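Argonaute (PDB 5G5S) cleaves single-stranded target DNA under the direction of short DNA guides and may help the archaeon defend itself against invading genetic elements. Local coordinates at residues Leu178-Gly183 and Tyr444-Lys449; Met307-Thr312 and Ser657-Leu662; Leu451-Ile456 and Asn699-Glu704; Asp621-Pro626 and Ser633-Leu638. All blocks are in the same frame, centred on the assembly; numbering follows the deposited sequence. Where two conformers were deposited one is given.

Contact 1: Leu178-Gly183 and Tyr444-Lys449; sequences LEEYVG and YEILKK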
# COMPACT_ATOMS: atom_id res chain seq x y z
N LEU A 178 -0.54 -17.20 11.04
CA LEU A 178 0.17 -17.24 9.77
C LEU A 178 -0.57 -16.43 8.69
O LEU A 178 0.08 -15.71 7.93
CB LEU A 178 0.38 -18.69 9.32
CG LEU A 178 1.41 -18.91 8.21
CD1 LEU A 178 2.81 -18.56 8.68
CD2 LEU A 178 1.38 -20.33 7.71
N GLU A 179 -1.92 -16.51 8.66
CA GLU A 179 -2.77 -15.79 7.70
C GLU A 179 -2.64 -14.27 7.86
O GLU A 179 -2.68 -13.55 6.86
CB GLU A 179 -4.24 -16.23 7.82
CG GLU A 179 -4.44 -17.72 7.55
CD GLU A 179 -5.84 -18.29 7.66
OE1 GLU A 179 -6.70 -17.68 8.34
OE2 GLU A 179 -6.06 -19.38 7.09
N GLU A 180 -2.41 -13.79 9.10
CA GLU A 180 -2.19 -12.38 9.41
C GLU A 180 -0.89 -11.83 8.80
O GLU A 180 -0.68 -10.62 8.81
CB GLU A 180 -2.18 -12.18 10.94
CG GLU A 180 -3.57 -12.08 11.56
CD GLU A 180 -4.54 -11.16 10.85
OE1 GLU A 180 -4.21 -9.96 10.67
OE2 GLU A 180 -5.63 -11.64 10.46
N TYR A 181 -0.01 -12.73 8.29
CA TYR A 181 1.27 -12.40 7.67
C TYR A 181 1.21 -12.34 6.14
O TYR A 181 2.22 -12.03 5.51
CB TYR A 181 2.42 -13.27 8.24
CG TYR A 181 2.79 -12.83 9.64
CD1 TYR A 181 2.05 -13.24 10.74
CD2 TYR A 181 3.80 -11.89 9.85
CE1 TYR A 181 2.32 -12.77 12.03
CE2 TYR A 181 4.08 -11.41 11.13
CZ TYR A 181 3.35 -11.86 12.22
OH TYR A 181 3.62 -11.39 13.48
N VAL A 182 0.01 -12.53 5.56
CA VAL A 182 -0.22 -12.39 4.12
C VAL A 182 0.03 -10.90 3.77
O VAL A 182 -0.54 -10.01 4.41
CB VAL A 182 -1.62 -12.88 3.67
CG1 VAL A 182 -1.88 -12.54 2.21
CG2 VAL A 182 -1.79 -14.38 3.90
N GLY A 183 0.94 -10.66 2.83
CA GLY A 183 1.33 -9.32 2.41
C GLY A 183 2.68 -8.90 2.96
O GLY A 183 3.20 -7.84 2.59
N TYR A 444 -6.42 -10.33 17.90
CA TYR A 444 -7.57 -9.43 17.85
C TYR A 444 -8.08 -9.32 16.42
O TYR A 444 -9.29 -9.24 16.20
CB TYR A 444 -7.24 -8.05 18.42
CG TYR A 444 -6.98 -8.03 19.92
CD1 TYR A 444 -7.92 -8.53 20.82
CD2 TYR A 444 -5.84 -7.42 20.44
CE1 TYR A 444 -7.70 -8.50 22.20
CE2 TYR A 444 -5.62 -7.36 21.82
CZ TYR A 444 -6.54 -7.91 22.69
OH TYR A 444 -6.33 -7.86 24.04
N GLU A 445 -7.16 -9.34 15.43
CA GLU A 445 -7.47 -9.31 14.00
C GLU A 445 -8.07 -10.67 13.58
O GLU A 445 -8.96 -10.71 12.73
CB GLU A 445 -6.21 -8.98 13.17
CG GLU A 445 -5.66 -7.57 13.34
CD GLU A 445 -6.60 -6.45 12.92
OE1 GLU A 445 -7.24 -6.56 11.85
OE2 GLU A 445 -6.70 -5.46 13.69
N ILE A 446 -7.59 -11.77 14.22
CA ILE A 446 -8.12 -13.13 14.01
C ILE A 446 -9.57 -13.15 14.47
O ILE A 446 -10.43 -13.69 13.77
CB ILE A 446 -7.24 -14.23 14.69
CG1 ILE A 446 -5.89 -14.42 13.97
CG2 ILE A 446 -7.96 -15.58 14.87
CD1 ILE A 446 -6.00 -14.63 12.44
N LEU A 447 -9.86 -12.51 15.63
CA LEU A 447 -11.20 -12.40 16.20
C LEU A 447 -12.15 -11.66 15.26
O LEU A 447 -13.23 -12.16 15.01
CB LEU A 447 -11.18 -11.76 17.61
CG LEU A 447 -12.51 -11.80 18.40
CD1 LEU A 447 -12.89 -13.22 18.76
CD2 LEU A 447 -12.44 -10.95 19.65
N LYS A 448 -11.73 -10.52 14.69
CA LYS A 448 -12.55 -9.73 13.76
C LYS A 448 -12.95 -10.51 12.50
O LYS A 448 -14.12 -10.48 12.10
CB LYS A 448 -11.83 -8.45 13.36
CG LYS A 448 -11.71 -7.45 14.49
CD LYS A 448 -11.47 -6.03 13.96
CE LYS A 448 -10.11 -5.80 13.37
NZ LYS A 448 -9.89 -4.36 13.07
N LYS A 449 -11.97 -11.18 11.89
CA LYS A 449 -12.10 -11.98 10.68
C LYS A 449 -13.12 -13.11 10.87
O LYS A 449 -14.08 -13.19 10.10
CB LYS A 449 -10.71 -12.51 10.27
CG LYS A 449 -10.69 -13.32 8.98
CD LYS A 449 -9.27 -13.71 8.64
CE LYS A 449 -8.80 -15.00 9.28
NZ LYS A 449 -7.32 -15.12 9.23
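Glu180 reaches from the PAZ side onto the helix that carries Glu445, Ile446 and Lys449. Its CB leads from the type I turn Glu179-Val182 toward the helix, and a bend beyond it (chi2 -47°) lets the chain run alongside Ile446 in the opposite sense. Glu180 CG meets Ile446 CD1 at 3.6 Å. The side chain crosses that of Glu445 at about a right angle, the carboxylate planes 51° apart, with OE1 3.3 Å from Glu445 CB, while OE2 looks back at Ile446 CD1, also 3.6 Å away.

Helix 442-452 joins two parallel strands of the Mid sheet, 428-434 and 456-462, as the crossover of a beta-alpha-beta unit, and the turn facing it lies at helix 175-179 of the PAZ domain. Because PAZ and Mid move apart when guide DNA binds, this small interface between them is consistent with a contact given up on loading.

The two segments are bonded directly by the salt bridge from Lys449 NZ to Glu179 OE1, 2.8 Å long and made to the anti lone pair, the one turned from OE2. A bend at chi3 (87°) swings the ammonium over to the glutamate, where Lys698 O also accepts from it. The same NZ lies 4.1 Å from Glu180 OE2, short of a salt bridge, and may, with the long, weak ion pair from Lys698 NZ to Glu180 OE1, ease the closeness of the Glu180 and Glu445 carboxylates. Glu445 turns its own end aside, and its OE2 forms a salt bridge with Lys448 NZ, a weak bond at 3.4 Å.

Contact 2: Met307-Thr312 and Ser657-Leu662; sequences MKFNNT and SIMQLL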
# COMPACT_ATOMS: atom_id res chain seq x y z
N MET A 307 4.76 23.40 -3.57
CA MET A 307 3.45 24.02 -3.41
C MET A 307 2.89 23.47 -2.07
O MET A 307 3.29 22.39 -1.62
CB MET A 307 2.49 23.63 -4.58
CG MET A 307 1.90 22.22 -4.45
SD MET A 307 0.62 21.70 -5.62
CE MET A 307 -0.80 22.44 -4.91
N LYS A 308 1.96 24.21 -1.45
CA LYS A 308 1.29 23.75 -0.24
C LYS A 308 -0.16 23.47 -0.62
O LYS A 308 -0.77 24.29 -1.30
CB LYS A 308 1.41 24.77 0.91
CG LYS A 308 1.13 24.13 2.27
CD LYS A 308 1.79 24.88 3.42
CE LYS A 308 2.92 24.12 4.06
NZ LYS A 308 2.44 23.00 4.91
N PHE A 309 -0.69 22.30 -0.25
CA PHE A 309 -2.06 21.95 -0.60
C PHE A 309 -3.08 22.71 0.23
O PHE A 309 -2.81 23.05 1.38
CB PHE A 309 -2.29 20.44 -0.49
CG PHE A 309 -1.33 19.55 -1.24
CD1 PHE A 309 -1.13 19.72 -2.61
CD2 PHE A 309 -0.68 18.50 -0.61
CE1 PHE A 309 -0.25 18.90 -3.31
CE2 PHE A 309 0.18 17.66 -1.31
CZ PHE A 309 0.40 17.86 -2.65
N ASN A 310 -4.25 22.98 -0.35
CA ASN A 310 -5.32 23.64 0.39
C ASN A 310 -5.99 22.64 1.31
O ASN A 310 -6.09 21.46 0.96
CB ASN A 310 -6.36 24.23 -0.56
CG ASN A 310 -5.79 25.25 -1.51
OD1 ASN A 310 -4.97 26.10 -1.14
ND2 ASN A 310 -6.22 25.19 -2.76
N ASN A 311 -6.42 23.10 2.48
CA ASN A 311 -7.10 22.25 3.45
C ASN A 311 -8.57 22.19 3.02
O ASN A 311 -9.40 22.97 3.49
CB ASN A 311 -6.92 22.80 4.87
CG ASN A 311 -7.47 21.91 5.95
OD1 ASN A 311 -7.35 20.68 5.90
ND2 ASN A 311 -8.04 22.52 6.98
N THR A 312 -8.85 21.33 2.04
CA THR A 312 -10.17 21.19 1.43
C THR A 312 -11.26 20.87 2.46
O THR A 312 -11.06 20.01 3.30
CB THR A 312 -10.08 20.27 0.20
OG1 THR A 312 -9.17 20.87 -0.73
CG2 THR A 312 -11.43 20.03 -0.49
N SER A 657 -3.39 20.74 -9.95
CA SER A 657 -4.75 20.22 -9.99
C SER A 657 -4.84 18.77 -9.51
O SER A 657 -5.58 18.52 -8.57
CB SER A 657 -5.36 20.34 -11.39
OG SER A 657 -5.40 21.70 -11.78
N ILE A 658 -4.08 17.83 -10.16
CA ILE A 658 -4.12 16.41 -9.75
C ILE A 658 -3.61 16.17 -8.36
O ILE A 658 -4.20 15.37 -7.65
CB ILE A 658 -3.48 15.37 -10.69
CG1 ILE A 658 -2.25 15.86 -11.44
CG2 ILE A 658 -4.50 14.58 -11.50
CD1 ILE A 658 -1.00 15.46 -10.80
N MET A 659 -2.53 16.87 -7.96
CA MET A 659 -1.94 16.73 -6.62
C MET A 659 -2.91 17.18 -5.57
O MET A 659 -3.04 16.50 -4.56
CB MET A 659 -0.56 17.40 -6.52
CG MET A 659 0.51 16.68 -7.35
SD MET A 659 2.20 17.29 -7.10
CE MET A 659 2.79 16.16 -5.99
N GLN A 660 -3.69 18.25 -5.84
CA GLN A 660 -4.73 18.71 -4.93
C GLN A 660 -5.83 17.66 -4.84
O GLN A 660 -6.26 17.34 -3.74
CB GLN A 660 -5.30 20.08 -5.33
CG GLN A 660 -6.37 20.65 -4.37
CD GLN A 660 -5.84 20.98 -3.00
OE1 GLN A 660 -4.96 21.83 -2.84
NE2 GLN A 660 -6.36 20.32 -1.97
N LEU A 661 -6.24 17.08 -5.98
CA LEU A 661 -7.25 16.01 -6.02
C LEU A 661 -6.78 14.79 -5.23
O LEU A 661 -7.56 14.22 -4.47
CB LEU A 661 -7.60 15.61 -7.47
CG LEU A 661 -8.49 14.34 -7.64
CD1 LEU A 661 -9.84 14.51 -6.98
CD2 LEU A 661 -8.69 14.00 -9.07
N LEU A 662 -5.53 14.37 -5.43
CA LEU A 662 -4.94 13.22 -4.74
C LEU A 662 -4.85 13.46 -3.26
O LEU A 662 -5.20 12.56 -2.49
CB LEU A 662 -3.59 12.84 -5.37
CG LEU A 662 -3.65 12.39 -6.85
CD1 LEU A 662 -2.27 12.10 -7.39
CD2 LEU A 662 -4.59 11.20 -7.05
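Gln660 holds Asn310 by the backbone, using both ends of its amide on the peptide groups of a single residue. Asn310 N donates to Gln660 OE1 at 2.8 Å, in the carbonyl plane and on a lone pair, while Gln660 NE2 returns a bond to Asn310 O at 3.2 Å, its donor tilted 23° from that carbonyl plane. A trans chi1 of -178° takes the glutamine off the helix flank, and a bend at chi2 brings its amide up to the chain.

The other tight element is apolar: Phe309 CE1 packs on Met659 CB at 3.6 Å, and Met659 O lies over one face of the ring. By contrast, the Asn310 side chain sits at the solvent margin, its amide plane only 9° from that of Gln660 and its CB 3.6 Å from Gln660 OE1. Thr312 OG1 comes near Gln660 NE2 without bonding to it; both bond to Asp664 OD1, NE2 in addition to its bond to Asn310 O.

Thus the chain leaving strand 302-308 is laid against helix 656-666 of the PIWI domain, with the Phe309 ring also meeting Tyr663 of that helix and Phe624 of strand 621-625, while Met659 reaches Leu638 on strand 636-645.

Contact 3: Leu451-Ile456 and Asn699-Glu704; sequences LFDLKI and NWKIDE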
# COMPACT_ATOMS: atom_id res chain seq x y z
N LEU A 451 -15.30 -13.42 13.28
CA LEU A 451 -16.54 -12.78 13.70
C LEU A 451 -17.35 -12.43 12.45
O LEU A 451 -18.55 -12.66 12.43
CB LEU A 451 -16.21 -11.50 14.49
CG LEU A 451 -16.79 -11.28 15.89
CD1 LEU A 451 -16.93 -12.56 16.68
CD2 LEU A 451 -15.94 -10.29 16.66
N PHE A 452 -16.68 -11.90 11.40
CA PHE A 452 -17.33 -11.54 10.13
C PHE A 452 -17.87 -12.75 9.34
O PHE A 452 -18.86 -12.62 8.62
CB PHE A 452 -16.44 -10.64 9.26
CG PHE A 452 -17.16 -10.17 8.02
CD1 PHE A 452 -18.13 -9.18 8.08
CD2 PHE A 452 -16.95 -10.81 6.79
CE1 PHE A 452 -18.85 -8.81 6.95
CE2 PHE A 452 -17.70 -10.47 5.67
CZ PHE A 452 -18.63 -9.46 5.75
N ASP A 453 -17.23 -13.93 9.50
CA ASP A 453 -17.68 -15.18 8.87
C ASP A 453 -19.07 -15.58 9.40
O ASP A 453 -19.80 -16.30 8.73
CB ASP A 453 -16.68 -16.31 9.16
CG ASP A 453 -15.53 -16.44 8.18
OD1 ASP A 453 -15.59 -15.79 7.10
OD2 ASP A 453 -14.61 -17.24 8.44
N LEU A 454 -19.42 -15.06 10.60
CA LEU A 454 -20.68 -15.21 11.34
C LEU A 454 -21.59 -13.97 11.11
O LEU A 454 -22.56 -13.78 11.84
CB LEU A 454 -20.34 -15.31 12.85
CG LEU A 454 -20.14 -16.69 13.49
CD1 LEU A 454 -18.86 -17.37 13.03
CD2 LEU A 454 -20.07 -16.55 14.98
N LYS A 455 -21.25 -13.11 10.11
CA LYS A 455 -21.95 -11.86 9.75
C LYS A 455 -21.89 -10.75 10.84
O LYS A 455 -22.73 -9.85 10.86
CB LYS A 455 -23.39 -12.12 9.24
N ILE A 456 -20.87 -10.81 11.72
CA ILE A 456 -20.67 -9.83 12.79
C ILE A 456 -19.56 -8.86 12.40
O ILE A 456 -18.39 -9.25 12.36
CB ILE A 456 -20.39 -10.46 14.20
CG1 ILE A 456 -21.10 -11.83 14.47
CG2 ILE A 456 -20.55 -9.46 15.34
CD1 ILE A 456 -22.63 -11.86 14.59
N ASN A 699 -7.91 -14.84 3.93
CA ASN A 699 -9.13 -15.63 3.87
C ASN A 699 -10.35 -15.03 4.57
O ASN A 699 -11.14 -15.75 5.18
CB ASN A 699 -8.88 -17.14 4.16
CG ASN A 699 -7.83 -17.76 3.26
OD1 ASN A 699 -7.96 -17.81 2.02
ND2 ASN A 699 -6.73 -18.22 3.85
N TRP A 700 -10.52 -13.68 4.45
CA TRP A 700 -11.71 -12.96 4.92
C TRP A 700 -12.81 -13.34 3.91
O TRP A 700 -12.51 -13.59 2.74
CB TRP A 700 -11.52 -11.43 4.84
CG TRP A 700 -11.00 -10.77 6.08
CD1 TRP A 700 -9.69 -10.62 6.44
CD2 TRP A 700 -11.77 -10.05 7.05
NE1 TRP A 700 -9.61 -9.90 7.61
CE2 TRP A 700 -10.87 -9.53 8.01
CE3 TRP A 700 -13.15 -9.81 7.22
CZ2 TRP A 700 -11.29 -8.78 9.11
CZ3 TRP A 700 -13.56 -9.06 8.31
CH2 TRP A 700 -12.64 -8.57 9.25
N LYS A 701 -14.07 -13.35 4.36
CA LYS A 701 -15.23 -13.67 3.52
C LYS A 701 -15.54 -12.52 2.55
O LYS A 701 -15.41 -11.35 2.92
CB LYS A 701 -16.45 -13.94 4.42
CG LYS A 701 -17.69 -14.47 3.70
CD LYS A 701 -18.87 -14.63 4.65
CE LYS A 701 -19.82 -13.46 4.62
NZ LYS A 701 -21.01 -13.69 5.48
N ILE A 702 -15.95 -12.86 1.32
CA ILE A 702 -16.39 -11.89 0.31
C ILE A 702 -17.90 -11.85 0.49
O ILE A 702 -18.57 -12.87 0.30
CB ILE A 702 -16.02 -12.29 -1.15
CG1 ILE A 702 -14.51 -12.46 -1.35
CG2 ILE A 702 -16.62 -11.31 -2.17
CD1 ILE A 702 -14.16 -13.34 -2.55
N ASP A 703 -18.42 -10.68 0.90
CA ASP A 703 -19.86 -10.48 1.10
C ASP A 703 -20.29 -9.46 0.06
O ASP A 703 -20.11 -8.25 0.27
CB ASP A 703 -20.17 -10.00 2.53
CG ASP A 703 -21.63 -10.08 2.93
OD1 ASP A 703 -22.49 -9.60 2.16
OD2 ASP A 703 -21.90 -10.54 4.05
N GLU A 704 -20.81 -9.97 -1.07
CA GLU A 704 -21.23 -9.23 -2.26
C GLU A 704 -22.13 -8.04 -1.99
O GLU A 704 -21.86 -6.96 -2.52
CB GLU A 704 -21.87 -10.16 -3.30
CG GLU A 704 -20.86 -11.01 -4.05
CD GLU A 704 -21.47 -12.21 -4.75
OE1 GLU A 704 -22.03 -13.09 -4.06
OE2 GLU A 704 -21.36 -12.28 -6.00
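Phe452 is the hub of the apolar part of this contact, since its side chain touches Trp700, Lys701 and Asp703 in turn. CG stands opposite the backbone N (chi1 -175°), which carries the ring off the helix into the loop. Phe452 CB rests against Trp700 CZ3 at 3.4 Å, and the two six-membered rings have centroids 5.8 Å apart with planes at 41°, an oblique pairing that is neither a stack nor a T. Farther out, Phe452 CE2 approaches Lys701 CE at 3.8 Å, and Asp703 CB meets CZ at the ring edge, 3.6 Å away and in the ring plane. Tyr713 stacks on the same phenylalanine, and its hydroxyl is bonded to Lys701 O and Asp703 N, which ties the loop to the C-terminal tail.

Helix 442-452 of the Mid domain ends in a Schellman motif with Lys455 as C-prime residue: Ile456 N bonds to Leu451 O, and Lys455 N to Phe452 O. The facing loop, after helix 684-697, itself begins with Asn699 as the C-prime residue of a second Schellman motif, so each segment lies at a helix C terminus, where Mid meets the C-terminal part of PIWI.

Polar groups contribute no hydrogen bond across the interface. Asp453 OD1 rests against the aliphatic root of Lys701, 3.4 Å from its CB, and the side chains run past one another in opposite directions. The lysine's ammonium forms a salt bridge within its own loop, NZ to Asp703 OD2 at 3.6 Å. Asp703 OD1, at the N-cap of helix 704-708, bonds weakly to Leu706 N.

Contact 4: Asp621-Pro626 and Ser633-Leu638; sequences DGIFLP and SNPVKL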
# COMPACT_ATOMS: atom_id res chain seq x y z
N ASP A 621 8.42 13.61 -12.27
CA ASP A 621 7.81 12.85 -11.16
C ASP A 621 7.23 13.79 -10.12
O ASP A 621 7.88 14.75 -9.73
CB ASP A 621 8.83 11.93 -10.45
CG ASP A 621 9.41 10.79 -11.25
OD1 ASP A 621 8.73 10.31 -12.20
OD2 ASP A 621 10.52 10.33 -10.90
N GLY A 622 6.03 13.48 -9.67
CA GLY A 622 5.37 14.20 -8.60
C GLY A 622 5.88 13.68 -7.28
O GLY A 622 5.97 12.47 -7.08
N ILE A 623 6.31 14.59 -6.40
CA ILE A 623 6.80 14.25 -5.07
C ILE A 623 5.72 14.78 -4.11
O ILE A 623 5.56 15.98 -3.93
CB ILE A 623 8.23 14.77 -4.76
CG1 ILE A 623 9.25 14.30 -5.83
CG2 ILE A 623 8.68 14.36 -3.35
CD1 ILE A 623 10.64 14.99 -5.71
N PHE A 624 4.97 13.83 -3.55
CA PHE A 624 3.78 14.01 -2.73
C PHE A 624 4.06 13.68 -1.25
O PHE A 624 4.44 12.55 -0.92
CB PHE A 624 2.71 13.08 -3.36
CG PHE A 624 1.27 13.19 -2.92
CD1 PHE A 624 0.46 14.22 -3.37
CD2 PHE A 624 0.69 12.19 -2.13
CE1 PHE A 624 -0.88 14.30 -2.98
CE2 PHE A 624 -0.65 12.27 -1.75
CZ PHE A 624 -1.42 13.33 -2.16
N LEU A 625 3.92 14.69 -0.35
CA LEU A 625 4.14 14.52 1.09
C LEU A 625 2.89 15.06 1.85
O LEU A 625 2.87 16.21 2.31
CB LEU A 625 5.46 15.18 1.51
CG LEU A 625 6.04 14.80 2.88
CD1 LEU A 625 6.44 13.32 2.94
CD2 LEU A 625 7.26 15.67 3.21
N PRO A 626 1.81 14.23 1.94
CA PRO A 626 0.54 14.75 2.48
C PRO A 626 0.35 14.87 3.99
O PRO A 626 -0.15 15.89 4.45
CB PRO A 626 -0.51 13.82 1.86
CG PRO A 626 0.20 12.51 1.70
CD PRO A 626 1.64 12.86 1.40
N SER A 633 9.04 10.52 7.70
CA SER A 633 8.05 10.05 6.74
C SER A 633 8.62 10.02 5.33
O SER A 633 9.45 10.84 4.96
CB SER A 633 6.82 10.95 6.78
OG SER A 633 7.18 12.28 6.50
N ASN A 634 8.15 9.07 4.54
CA ASN A 634 8.61 8.93 3.17
C ASN A 634 7.59 9.52 2.21
O ASN A 634 6.39 9.34 2.39
CB ASN A 634 8.80 7.46 2.82
CG ASN A 634 9.95 6.84 3.56
OD1 ASN A 634 10.72 7.52 4.22
ND2 ASN A 634 10.08 5.53 3.45
N PRO A 635 8.06 10.21 1.19
CA PRO A 635 7.14 10.77 0.18
C PRO A 635 6.56 9.69 -0.75
O PRO A 635 7.06 8.56 -0.81
CB PRO A 635 8.01 11.78 -0.58
CG PRO A 635 9.38 11.29 -0.41
CD PRO A 635 9.46 10.59 0.91
N VAL A 636 5.48 10.05 -1.44
CA VAL A 636 4.79 9.22 -2.42
C VAL A 636 5.19 9.76 -3.80
O VAL A 636 5.17 10.97 -4.01
CB VAL A 636 3.24 9.27 -2.22
CG1 VAL A 636 2.52 8.41 -3.25
CG2 VAL A 636 2.85 8.85 -0.80
N LYS A 637 5.56 8.86 -4.72
CA LYS A 637 5.91 9.24 -6.08
C LYS A 637 4.70 9.12 -7.01
O LYS A 637 4.01 8.10 -6.99
CB LYS A 637 7.07 8.40 -6.60
CG LYS A 637 7.63 8.90 -7.94
CD LYS A 637 8.78 8.03 -8.45
CE LYS A 637 8.33 6.70 -9.00
NZ LYS A 637 9.47 5.97 -9.61
N LEU A 638 4.44 10.18 -7.79
CA LEU A 638 3.38 10.25 -8.80
C LEU A 638 4.07 10.23 -10.17
O LEU A 638 5.04 10.95 -10.37
CB LEU A 638 2.50 11.50 -8.63
CG LEU A 638 2.04 11.80 -7.20
CD1 LEU A 638 1.28 13.11 -7.16
CD2 LEU A 638 1.19 10.67 -6.62
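Phe624 and Val636 project from the same face of the sheet, side by side and pointing the same way, with Val636 CB at the ring edge, 3.9 Å from Phe624 CD2. The phenylalanine's chi1 of -169° turns its ring away from its own backbone N and sends it out between two neighbours, for Leu638 CD1 also comes in obliquely, 4.0 Å from Phe624 CD1. Leu638 faces a residue without a side chain: its CB sits 3.9 Å from Gly622 CA, and the backbones approach to 4.4 Å between these two CA atoms.

Ile623 and Lys637 point to the other face. Ile623 lies alongside Pro635, CG2 to CB at 3.8 Å. Near the start of the first strand Asp621 and Lys637 slant across one another, and it is the lysine's CD, 3.8 Å from Asp621 OD2, that makes the approach, while that oxygen bonds to Tyr605 OH. Beyond the paired region, Leu625 CD1 fits against Ser633 OG and Pro635 CA.

Two antiparallel hydrogen-bonded pairs, Gly622-Leu638 and Phe624-Val636, fix this register. The bond from Val636 N to Phe624 O is almost straight, 2.8 Å long with 177° at the hydrogen. They form a beta hairpin in the RNase H-like sheet of PIWI, and its connecting loop belongs to the region 627-634 that binds the phosphorylated 5' end of the guide.

Cohesion here probably rests mainly on backbone bonding and apolar packing on both faces; the opposite charges of Asp621 and Lys637, 4.7 Å apart from OD2 to NZ, can add at most a modest through-space attraction.

From the N terminus, the chain opens contact 1 in the PAZ domain and, before closing it on the Mid helix 442-452, opens contact 2 at 307-312, so these two loops cross. Contact 3 starts on the same helix just after contact 1 has closed; the two therefore follow in series and touch through Asn699 and Trp700. Contact 4, a short hairpin at 621-638, lies within the spans of both contact 2 and contact 3. Contact 2 closes at 657-662, before contact 3 ends at 699-704, which makes that pair cross as well. Contacts 2 and 4 meet on the PIWI sheet, whereas contacts 1 and 3 join Mid to PAZ and to the C-terminal part of PIWI, respectively.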